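PDB 2IF6: lipid binding hydrolase from Escherichia coli, which is of unproven function but is probably a hydrolase of the circularly permuted papain-like amidase family. Local coordinates for residues D9-I14 with G68-R73. Residues are numbered along the deposited sequence; the frame is centred on the assembly and turned at random.
Sequences DIIFQI and GKYVVR
F12 and V71 sit side by side on one face of the sheet, CB of F12 lying 3.8 Å from CG1 of V71. From there chi1 of -59° sets the ring beside the backbone N, and CD2 comes edge-on, near the ring plane, to the carbonyl O of V71. Farther out CE2 lies 3.7 Å from CG of R73, whose chain bends away at chi2 and chi3, carrying the guanidinium to the carbonyl O of F169 and OG1 of T176. The F169 ring meets F12 edge-to-face and R73 in a cation-pi contact. Beneath these side chains the N-to-C directions of strands 10-13 and 70-73 make an antiparallel angle of 157°, with hydrogen-bonded pairs I10–R73 and F12–V71 flanking the non-hydrogen-bonded pair I11–V72. Both bonds of the I10–R73 pair are nearly straight and lie in the carbonyl planes, whereas the bond from N of V71 to O of F12 is longer, 3.3 Å, and its donor is tilted from the carbonyl plane. These are interior, neighbouring strands of the antiparallel sheet of a circularly permuted papain-like fold, with 33-40 beyond 10-13 and 174-180 beyond 70-75. On the other face CD1 of I11 reaches both CD1 of Y70 (3.7 Å) and CG2 of V72 (3.8 Å), and L58 and W61 of helix 58-63 also touch I11. Beyond the F12–V71 pair, water takes over: two waters donate to O of K69, one accepting from NE2 of Q13 and the other from N of I14. NE2 of Q13 also bonds to O of W61, while the Q13 side chain touches H33, a member of a possible Cys-His-Glu triad.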
# COMPACT_ATOMS: atom_id res chain seq x y z
N ASP A 9 2.14 11.46 -2.03
CA ASP A 9 2.69 10.61 -3.09
C ASP A 9 2.63 9.16 -2.61
O ASP A 9 2.94 8.87 -1.44
CB ASP A 9 4.16 10.95 -3.44
CG ASP A 9 4.32 12.30 -4.08
OD1 ASP A 9 3.28 12.98 -4.41
OD2 ASP A 9 5.50 12.70 -4.25
N ILE A 10 2.19 8.27 -3.48
CA ILE A 10 2.04 6.87 -3.07
C ILE A 10 3.18 6.11 -3.68
O ILE A 10 3.39 6.18 -4.89
CB ILE A 10 0.68 6.29 -3.51
CG1 ILE A 10 -0.46 7.22 -3.00
CG2 ILE A 10 0.52 4.86 -2.96
CD1 ILE A 10 -1.88 6.90 -3.59
N ILE A 11 3.91 5.36 -2.85
CA ILE A 11 5.14 4.74 -3.30
C ILE A 11 5.01 3.21 -3.20
O ILE A 11 4.38 2.72 -2.26
CB ILE A 11 6.36 5.30 -2.50
CG1 ILE A 11 7.69 4.78 -3.08
CG2 ILE A 11 6.21 5.05 -1.00
CD1 ILE A 11 8.92 5.56 -2.69
N PHE A 12 5.60 2.48 -4.15
CA PHE A 12 5.39 1.02 -4.26
C PHE A 12 6.77 0.37 -4.37
O PHE A 12 7.71 0.97 -4.93
CB PHE A 12 4.56 0.70 -5.52
CG PHE A 12 3.19 1.35 -5.54
CD1 PHE A 12 2.07 0.62 -5.22
CD2 PHE A 12 3.02 2.70 -5.92
CE1 PHE A 12 0.80 1.21 -5.21
CE2 PHE A 12 1.70 3.29 -5.92
CZ PHE A 12 0.65 2.53 -5.61
N GLN A 13 6.90 -0.85 -3.85
CA GLN A 13 8.13 -1.58 -3.92
C GLN A 13 7.81 -3.08 -3.89
O GLN A 13 6.66 -3.47 -3.66
CB GLN A 13 9.04 -1.20 -2.73
CG GLN A 13 8.54 -1.73 -1.38
CD GLN A 13 9.40 -1.36 -0.18
OE1 GLN A 13 9.10 -1.83 0.91
NE2 GLN A 13 10.46 -0.55 -0.36
N ILE A 14 8.86 -3.87 -4.07
CA ILE A 14 8.80 -5.31 -3.90
C ILE A 14 9.27 -5.63 -2.49
O ILE A 14 10.46 -5.44 -2.15
CB ILE A 14 9.77 -6.05 -4.87
CG1 ILE A 14 9.56 -5.63 -6.33
CG2 ILE A 14 9.63 -7.57 -4.70
CD1 ILE A 14 10.67 -6.18 -7.23
N GLY A 68 16.20 -2.24 -4.31
CA GLY A 68 16.00 -0.79 -4.17
C GLY A 68 14.99 -0.19 -5.15
O GLY A 68 14.94 1.04 -5.30
N LYS A 69 14.22 -1.05 -5.84
CA LYS A 69 13.31 -0.58 -6.90
C LYS A 69 12.09 0.08 -6.27
O LYS A 69 11.60 -0.37 -5.22
CB LYS A 69 12.82 -1.72 -7.77
CG LYS A 69 13.92 -2.39 -8.56
CD LYS A 69 13.25 -3.44 -9.46
CE LYS A 69 14.27 -4.13 -10.31
NZ LYS A 69 13.57 -4.98 -11.33
N TYR A 70 11.60 1.14 -6.92
CA TYR A 70 10.39 1.80 -6.44
C TYR A 70 9.78 2.60 -7.59
O TYR A 70 10.47 2.96 -8.57
CB TYR A 70 10.66 2.69 -5.19
CG TYR A 70 11.46 3.95 -5.47
CD1 TYR A 70 10.82 5.16 -5.79
CD2 TYR A 70 12.86 3.94 -5.43
CE1 TYR A 70 11.56 6.31 -6.06
CE2 TYR A 70 13.62 5.08 -5.68
CZ TYR A 70 12.96 6.26 -6.01
OH TYR A 70 13.71 7.39 -6.27
N VAL A 71 8.50 2.88 -7.44
CA VAL A 71 7.79 3.77 -8.37
C VAL A 71 6.86 4.59 -7.51
O VAL A 71 6.37 4.10 -6.47
CB VAL A 71 7.00 2.98 -9.45
CG1 VAL A 71 6.05 1.99 -8.82
CG2 VAL A 71 6.22 3.95 -10.38
N VAL A 72 6.63 5.84 -7.92
CA VAL A 72 5.82 6.76 -7.14
C VAL A 72 4.66 7.26 -7.97
O VAL A 72 4.88 7.70 -9.10
CB VAL A 72 6.67 7.98 -6.68
CG1 VAL A 72 5.80 8.90 -5.85
CG2 VAL A 72 7.89 7.51 -5.83
N ARG A 73 3.45 7.22 -7.42
CA ARG A 73 2.28 7.79 -8.10
C ARG A 73 1.80 9.03 -7.35
O ARG A 73 1.94 9.13 -6.13
CB ARG A 73 1.16 6.76 -8.16
CG ARG A 73 1.57 5.48 -8.89
CD ARG A 73 1.40 5.64 -10.39
NE ARG A 73 0.10 5.21 -10.87
CZ ARG A 73 -0.24 5.20 -12.15
NH1 ARG A 73 0.64 5.59 -13.08
NH2 ARG A 73 -1.47 4.81 -12.51
O HOH W 1 12.10 0.36 -2.71
O HOH W 2 11.66 -2.95 -4.43